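PDB 4U10: poly-beta-1,6-N-acetyl-D-glucosamine N-deacetylase from Aggregatibacter actinomycetemcomitans, which probably removes N-acetyl groups from poly-beta-1,6-N-acetyl-D-glucosamine as a zinc-binding hydrolase, represented here by its polysaccharide deacetylase domain. Local coordinates for residues 6-18 against 26-38. Residues are numbered along the deposited sequence; the frame is centred on the assembly and turned at random.
Sequences VLAYHSVVDDTAA and PQTISANLLISHF. With ZN (zinc ion), chain D.
Val-12 and Val-13 pair in parallel with Ile-29 and Ser-30, a two-residue beta ladder at the end of strand 3-13 in the polysaccharide deacetylase domain, and the chain then turns into helix 31-42, whose first part (31-38) runs antiparallel to strand 6-9, axes at 174°. Three backbone bonds carry the ladder: Ile-29 N to Ser-11 O, Val-13 N to Ile-29 O at 3.0 Å, and Ala-31 N to Val-13 O at 2.7 Å. On the face shared by Val-12 and Ile-29, CG1 of Val-12 reaches CA of Ala-31 at 3.5 Å. Tyr-9 reaches further along the helix: CD1 of Leu-34 lies over one face of its ring, 3.9 Å from the centroid in a CH-pi contact, while CD1 of Ile-29 approaches the rim. Its OH shares a 2.8 Å hydrogen bond with ND1 of His-37, whose NE2 is held by the carbonyl of Thr-254; the two rings meet rim to rim, planes at 42°. One water bridges the segments, accepting from His-10 N and donating to Ser-11 O and Gln-27 O. Two residues before Val-12, His-10 binds a zinc ion through NE2, alongside Asp-74, which places the metal site near the end of the strand. At the helix start Ser-30 is the N-cap: chi1 of 63° sets OG between its backbone N and carbonyl carbon, where it accepts from Leu-33 N at 3.1 Å.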
ATOM      1  N   VAL A   6      -6.663   3.073   9.984  1.00 15.66           N
ATOM      2  CA  VAL A   6      -6.321   2.459   8.719  1.00 14.87           C
ATOM      3  C   VAL A   6      -5.762   1.067   8.933  1.00 14.32           C
ATOM      4  O   VAL A   6      -4.865   0.907   9.739  1.00 16.34           O
ATOM      5  CB  VAL A   6      -5.323   3.313   7.889  1.00 13.95           C
ATOM      6  CG1 VAL A   6      -5.130   2.659   6.518  1.00 14.22           C
ATOM      7  CG2 VAL A   6      -5.824   4.749   7.690  1.00 13.85           C
ATOM      8  N   LEU A   7      -6.247   0.066   8.199  1.00 14.32           N
ATOM      9  CA  LEU A   7      -5.649  -1.267   8.261  1.00 14.36           C
ATOM     10  C   LEU A   7      -4.789  -1.567   7.037  1.00 14.71           C
ATOM     11  O   LEU A   7      -5.194  -1.301   5.902  1.00 14.59           O
ATOM     12  CB  LEU A   7      -6.681  -2.343   8.401  1.00 14.67           C
ATOM     13  CG  LEU A   7      -7.793  -2.234   9.497  1.00 15.59           C
ATOM     14  CD1 LEU A   7      -8.652  -3.512   9.559  1.00 14.74           C
ATOM     15  CD2 LEU A   7      -7.153  -1.922  10.846  1.00 16.50           C
ATOM     16  N   ALA A   8      -3.600  -2.124   7.248  1.00 13.82           N
ATOM     17  CA  ALA A   8      -2.701  -2.440   6.107  1.00 13.02           C
ATOM     18  C   ALA A   8      -2.580  -3.942   5.862  1.00 12.97           C
ATOM     19  O   ALA A   8      -1.953  -4.662   6.660  1.00 13.91           O
ATOM     20  CB  ALA A   8      -1.305  -1.836   6.355  1.00 13.89           C
ATOM     21  N   TYR A   9      -3.068  -4.405   4.723  1.00 13.54           N
ATOM     22  CA  TYR A   9      -3.047  -5.794   4.329  1.00 14.09           C
ATOM     23  C   TYR A   9      -2.096  -5.970   3.148  1.00 14.79           C
ATOM     24  O   TYR A   9      -1.748  -5.001   2.524  1.00 17.14           O
ATOM     25  CB  TYR A   9      -4.421  -6.267   3.830  1.00 14.70           C
ATOM     26  CG  TYR A   9      -5.479  -6.408   4.931  1.00 15.17           C
ATOM     27  CD1 TYR A   9      -5.642  -7.598   5.634  1.00 15.07           C
ATOM     28  CD2 TYR A   9      -6.349  -5.355   5.210  1.00 16.03           C
ATOM     29  CE1 TYR A   9      -6.607  -7.685   6.652  1.00 16.52           C
ATOM     30  CE2 TYR A   9      -7.346  -5.456   6.193  1.00 14.81           C
ATOM     31  CZ  TYR A   9      -7.470  -6.573   6.906  1.00 14.47           C
ATOM     32  OH  TYR A   9      -8.452  -6.618   7.909  1.00 17.69           O
ATOM     33  N   HIS A  10      -1.664  -7.200   2.880  1.00 14.57           N
ATOM     34  CA  HIS A  10      -0.853  -7.513   1.694  1.00 15.61           C
ATOM     35  C   HIS A  10      -1.592  -8.586   0.912  1.00 14.68           C
ATOM     36  O   HIS A  10      -2.724  -8.324   0.404  1.00 15.75           O
ATOM     37  CB  HIS A  10       0.572  -7.888   2.136  1.00 15.55           C
ATOM     38  CG  HIS A  10       1.293  -6.724   2.719  1.00 15.39           C
ATOM     39  ND1 HIS A  10       1.067  -6.288   4.005  1.00 16.01           N
ATOM     40  CD2 HIS A  10       2.127  -5.831   2.159  1.00 15.12           C
ATOM     41  CE1 HIS A  10       1.763  -5.197   4.235  1.00 15.82           C
ATOM     42  NE2 HIS A  10       2.428  -4.901   3.132  1.00 16.95           N
ATOM     43  N   SER A  11      -1.023  -9.773   0.809  1.00 13.98           N
ATOM     44  CA  SER A  11      -1.728 -10.816   0.092  1.00 15.59           C
ATOM     45  C   SER A  11      -2.718 -11.531   1.002  1.00 15.61           C
ATOM     46  O   SER A  11      -2.498 -11.645   2.233  1.00 16.54           O
ATOM     47  CB  SER A  11      -0.779 -11.798  -0.542  1.00 15.35           C
ATOM     48  OG  SER A  11      -1.438 -12.454  -1.536  1.00 16.60           O
ATOM     49  N   VAL A  12      -3.772 -12.035   0.356  1.00 15.46           N
ATOM     50  CA  VAL A  12      -4.886 -12.785   0.954  1.00 15.71           C
ATOM     51  C   VAL A  12      -5.190 -13.978   0.020  1.00 16.15           C
ATOM     52  O   VAL A  12      -5.399 -13.820  -1.165  1.00 17.24           O
ATOM     53  CB  VAL A  12      -6.157 -11.957   1.202  1.00 14.79           C
ATOM     54  CG1 VAL A  12      -7.227 -12.809   1.906  1.00 15.98           C
ATOM     55  CG2 VAL A  12      -5.883 -10.752   2.088  1.00 14.02           C
ATOM     56  N   VAL A  13      -5.130 -15.187   0.569  1.00 17.59           N
ATOM     57  CA  VAL A  13      -5.260 -16.403  -0.194  1.00 17.94           C
ATOM     58  C   VAL A  13      -6.413 -17.231   0.424  1.00 18.78           C
ATOM     59  O   VAL A  13      -6.720 -17.102   1.636  1.00 18.11           O
ATOM     60  CB  VAL A  13      -3.938 -17.215  -0.217  1.00 19.55           C
ATOM     61  CG1 VAL A  13      -2.884 -16.466  -0.968  1.00 19.52           C
ATOM     62  CG2 VAL A  13      -3.437 -17.546   1.167  1.00 19.49           C
ATOM     63  N   ASP A  14      -7.040 -18.090  -0.380  1.00 21.32           N
ATOM     64  CA  ASP A  14      -8.078 -18.980   0.131  1.00 24.50           C
ATOM     65  C   ASP A  14      -7.504 -20.012   1.108  1.00 23.65           C
ATOM     66  O   ASP A  14      -8.123 -20.339   2.113  1.00 27.72           O
ATOM     67  CB  ASP A  14      -8.818 -19.666  -1.006  1.00 28.12           C
ATOM     68  CG  ASP A  14      -9.840 -18.737  -1.656  1.00 35.08           C
ATOM     69  OD1 ASP A  14     -10.375 -17.800  -0.982  1.00 37.71           O
ATOM     70  OD2 ASP A  14     -10.089 -18.926  -2.850  1.00 41.37           O
ATOM     71  N   ASP A  15      -6.318 -20.498   0.815  1.00 21.25           N
ATOM     72  CA  ASP A  15      -5.548 -21.421   1.730  1.00 19.36           C
ATOM     73  C   ASP A  15      -5.676 -21.073   3.231  1.00 19.13           C
ATOM     74  O   ASP A  15      -5.325 -19.946   3.676  1.00 19.76           O
ATOM     75  CB  ASP A  15      -4.093 -21.358   1.245  1.00 18.85           C
ATOM     76  CG  ASP A  15      -3.167 -22.310   1.963  1.00 20.66           C
ATOM     77  OD1 ASP A  15      -3.633 -23.292   2.540  1.00 21.11           O
ATOM     78  OD2 ASP A  15      -1.928 -22.057   1.959  1.00 23.86           O
ATOM     79  N   THR A  16      -6.197 -22.010   4.013  1.00 17.84           N
ATOM     80  CA  THR A  16      -6.263 -21.883   5.486  1.00 19.33           C
ATOM     81  C   THR A  16      -5.060 -22.520   6.201  1.00 19.17           C
ATOM     82  O   THR A  16      -4.948 -22.519   7.424  1.00 19.47           O
ATOM     83  CB  THR A  16      -7.580 -22.493   5.964  1.00 22.14           C
ATOM     84  OG1 THR A  16      -7.754 -23.824   5.408  1.00 21.10           O
ATOM     85  CG2 THR A  16      -8.761 -21.514   5.475  1.00 23.93           C
ATOM     86  N   ALA A  17      -4.144 -23.099   5.429  1.00 22.76           N
ATOM     87  CA  ALA A  17      -2.893 -23.685   5.993  1.00 20.56           C
ATOM     88  C   ALA A  17      -2.131 -22.694   6.875  1.00 23.74           C
ATOM     89  O   ALA A  17      -2.080 -21.474   6.561  1.00 20.64           O
ATOM     90  CB  ALA A  17      -1.962 -24.099   4.856  1.00 21.06           C
ATOM     91  N   ALA A  18      -1.444 -23.220   7.897  1.00 22.42           N
ATOM     92  CA  ALA A  18      -0.547 -22.417   8.725  1.00 24.82           C
ATOM     93  C   ALA A  18       0.524 -21.909   7.767  1.00 25.22           C
ATOM     94  O   ALA A  18       0.960 -22.658   6.933  1.00 23.75           O
ATOM     95  CB  ALA A  18       0.087 -23.256   9.812  1.00 24.20           C
ATOM     96  N   PRO A  26       5.681 -11.952   2.911  1.00 20.15           N
ATOM     97  CA  PRO A  26       5.339 -11.588   4.254  1.00 21.10           C
ATOM     98  C   PRO A  26       3.878 -11.083   4.451  1.00 19.57           C
ATOM     99  O   PRO A  26       3.304 -10.480   3.557  1.00 17.32           O
ATOM    100  CB  PRO A  26       6.370 -10.504   4.609  1.00 22.60           C
ATOM    101  CG  PRO A  26       7.523 -10.771   3.665  1.00 22.06           C
ATOM    102  CD  PRO A  26       6.874 -11.240   2.416  1.00 22.46           C
ATOM    103  N   GLN A  27       3.337 -11.336   5.642  1.00 21.17           N
ATOM    104  CA  GLN A  27       1.981 -10.907   6.046  1.00 21.46           C
ATOM    105  C   GLN A  27       0.846 -11.465   5.202  1.00 20.99           C
ATOM    106  O   GLN A  27      -0.257 -10.879   5.160  1.00 19.69           O
ATOM    107  CB  GLN A  27       1.925  -9.374   6.098  1.00 24.00           C
ATOM    108  CG  GLN A  27       2.513  -8.844   7.406  1.00 26.45           C
ATOM    109  CD  GLN A  27       4.026  -8.982   7.501  1.00 30.38           C
ATOM    110  OE1 GLN A  27       4.753  -8.375   6.718  1.00 28.94           O
ATOM    111  NE2 GLN A  27       4.504  -9.749   8.507  1.00 32.89           N
ATOM    112  N   THR A  28       1.088 -12.566   4.486  1.00 18.77           N
ATOM    113  CA  THR A  28       0.008 -13.195   3.765  1.00 19.31           C
ATOM    114  C   THR A  28      -0.975 -13.822   4.774  1.00 19.89           C
ATOM    115  O   THR A  28      -0.561 -14.505   5.700  1.00 21.62           O
ATOM    116  CB  THR A  28       0.500 -14.255   2.765  1.00 18.81           C
ATOM    117  OG1 THR A  28       1.390 -13.665   1.805  1.00 17.95           O
ATOM    118  CG2 THR A  28      -0.644 -14.950   2.037  1.00 19.12           C
ATOM    119  N   ILE A  29      -2.279 -13.552   4.622  1.00 17.56           N
ATOM    120  CA  ILE A  29      -3.292 -14.139   5.505  1.00 16.00           C
ATOM    121  C   ILE A  29      -4.351 -14.894   4.679  1.00 16.58           C
ATOM    122  O   ILE A  29      -4.299 -14.861   3.460  1.00 14.88           O
ATOM    123  CB  ILE A  29      -3.959 -13.091   6.374  1.00 16.94           C
ATOM    124  CG1 ILE A  29      -4.816 -12.145   5.536  1.00 14.62           C
ATOM    125  CG2 ILE A  29      -2.930 -12.324   7.153  1.00 16.25           C
ATOM    126  CD1 ILE A  29      -5.685 -11.280   6.415  1.00 15.64           C
ATOM    127  N   SER A  30      -5.268 -15.586   5.369  1.00 17.49           N
ATOM    128  CA  SER A  30      -6.308 -16.372   4.740  1.00 18.82           C
ATOM    129  C   SER A  30      -7.490 -15.460   4.526  1.00 17.46           C
ATOM    130  O   SER A  30      -7.693 -14.465   5.249  1.00 18.33           O
ATOM    131  CB  SER A  30      -6.752 -17.592   5.608  1.00 19.25           C
ATOM    132  OG  SER A  30      -7.323 -17.121   6.827  1.00 19.36           O
ATOM    133  N   ALA A  31      -8.246 -15.799   3.512  1.00 18.47           N
ATOM    134  CA  ALA A  31      -9.475 -15.112   3.211  1.00 18.86           C
ATOM    135  C   ALA A  31     -10.422 -15.251   4.420  1.00 19.51           C
ATOM    136  O   ALA A  31     -11.139 -14.322   4.742  1.00 21.93           O
ATOM    137  CB  ALA A  31     -10.062 -15.688   1.954  1.00 19.40           C
ATOM    138  N   ASN A  32     -10.402 -16.383   5.136  1.00 20.47           N
ATOM    139  CA  ASN A  32     -11.273 -16.500   6.327  1.00 22.06           C
ATOM    140  C   ASN A  32     -10.943 -15.479   7.381  1.00 20.69           C
ATOM    141  O   ASN A  32     -11.859 -14.866   8.008  1.00 19.92           O
ATOM    142  CB  ASN A  32     -11.196 -17.910   6.935  1.00 29.08           C
ATOM    143  CG  ASN A  32     -12.237 -18.123   8.027  1.00 37.13           C
ATOM    144  OD1 ASN A  32     -13.407 -18.369   7.736  1.00 36.02           O
ATOM    145  ND2 ASN A  32     -11.820 -17.994   9.302  1.00 36.81           N
ATOM    146  N   LEU A  33      -9.637 -15.256   7.589  1.00 18.12           N
ATOM    147  CA  LEU A  33      -9.230 -14.263   8.565  1.00 20.58           C
ATOM    148  C   LEU A  33      -9.657 -12.863   8.115  1.00 18.58           C
ATOM    149  O   LEU A  33     -10.073 -12.056   8.966  1.00 18.77           O
ATOM    150  CB  LEU A  33      -7.745 -14.285   8.898  1.00 19.81           C
ATOM    151  CG  LEU A  33      -7.302 -13.225   9.887  1.00 23.18           C
ATOM    152  CD1 LEU A  33      -7.867 -13.477  11.286  1.00 22.05           C
ATOM    153  CD2 LEU A  33      -5.774 -13.184   9.979  1.00 24.84           C
ATOM    154  N   LEU A  34      -9.586 -12.602   6.816  1.00 17.83           N
ATOM    155  CA  LEU A  34      -9.959 -11.301   6.247  1.00 17.86           C
ATOM    156  C   LEU A  34     -11.482 -11.090   6.500  1.00 17.39           C
ATOM    157  O   LEU A  34     -11.927 -10.040   7.013  1.00 19.43           O
ATOM    158  CB  LEU A  34      -9.679 -11.257   4.731  1.00 17.73           C
ATOM    159  CG  LEU A  34     -10.142  -9.981   4.003  1.00 18.29           C
ATOM    160  CD1 LEU A  34      -9.325  -8.783   4.501  1.00 18.25           C
ATOM    161  CD2 LEU A  34     -10.131  -9.995   2.465  1.00 17.69           C
ATOM    162  N   ILE A  35     -12.259 -12.091   6.157  1.00 18.22           N
ATOM    163  CA  ILE A  35     -13.775 -12.050   6.384  1.00 18.66           C
ATOM    164  C   ILE A  35     -14.106 -11.818   7.832  1.00 19.53           C
ATOM    165  O   ILE A  35     -15.053 -11.070   8.186  1.00 19.50           O
ATOM    166  CB  ILE A  35     -14.419 -13.325   5.798  1.00 18.38           C
ATOM    167  CG1 ILE A  35     -14.339 -13.237   4.270  1.00 19.15           C
ATOM    168  CG2 ILE A  35     -15.869 -13.554   6.288  1.00 18.64           C
ATOM    169  CD1 ILE A  35     -14.621 -14.534   3.489  1.00 19.59           C
ATOM    170  N   SER A  36     -13.260 -12.379   8.711  1.00 19.05           N
ATOM    171  CA  SER A  36     -13.489 -12.268  10.136  1.00 19.22           C
ATOM    172  C   SER A  36     -13.270 -10.851  10.600  1.00 21.42           C
ATOM    173  O   SER A  36     -14.022 -10.312  11.467  1.00 20.69           O
ATOM    174  CB  SER A  36     -12.641 -13.289  10.944  1.00 20.86           C
ATOM    175  OG  SER A  36     -11.366 -12.810  11.237  1.00 21.97           O
ATOM    176  N   HIS A  37     -12.235 -10.224  10.046  1.00 19.58           N
ATOM    177  CA  HIS A  37     -12.017  -8.843  10.298  1.00 20.92           C
ATOM    178  C   HIS A  37     -13.206  -7.997   9.741  1.00 19.58           C
ATOM    179  O   HIS A  37     -13.654  -7.101  10.404  1.00 22.16           O
ATOM    180  CB  HIS A  37     -10.716  -8.363   9.664  1.00 22.01           C
ATOM    181  CG  HIS A  37      -9.500  -8.949  10.272  1.00 21.50           C
ATOM    182  ND1 HIS A  37      -8.259  -8.800   9.711  1.00 23.59           N
ATOM    183  CD2 HIS A  37      -9.325  -9.727  11.359  1.00 24.66           C
ATOM    184  CE1 HIS A  37      -7.357  -9.405  10.455  1.00 24.33           C
ATOM    185  NE2 HIS A  37      -7.977  -9.985  11.460  1.00 26.07           N
ATOM    186  N   PHE A  38     -13.633  -8.274   8.521  1.00 18.83           N
ATOM    187  CA  PHE A  38     -14.714  -7.498   7.837  1.00 19.14           C
ATOM    188  C   PHE A  38     -16.015  -7.599   8.578  1.00 20.65           C
ATOM    189  O   PHE A  38     -16.745  -6.622   8.712  1.00 22.61           O
ATOM    190  CB  PHE A  38     -14.927  -8.014   6.418  1.00 18.25           C
ATOM    191  CG  PHE A  38     -13.902  -7.528   5.446  1.00 19.24           C
ATOM    192  CD1 PHE A  38     -12.734  -6.913   5.884  1.00 20.10           C
ATOM    193  CD2 PHE A  38     -14.075  -7.744   4.103  1.00 19.06           C
ATOM    194  CE1 PHE A  38     -11.767  -6.481   4.969  1.00 21.13           C
ATOM    195  CE2 PHE A  38     -13.118  -7.323   3.204  1.00 20.74           C
ATOM    196  CZ  PHE A  38     -11.977  -6.669   3.633  1.00 19.00           C
TER
HETATM  197 ZN    ZN D 402       3.242  -2.952   2.708  1.00 14.71          ZN
HETATM  198  O   HOH W   1      -2.423  -9.511   4.197  1.00 17.96           O
HETATM  199  O   HOH W   2       1.532 -10.907   1.529  1.00 12.39           O
HETATM  200  O   HOH W   3      -9.753 -18.899   3.861  1.00 23.83           O
HETATM  201  O   HOH W   4       4.867  -3.010   1.541  1.00  6.17           O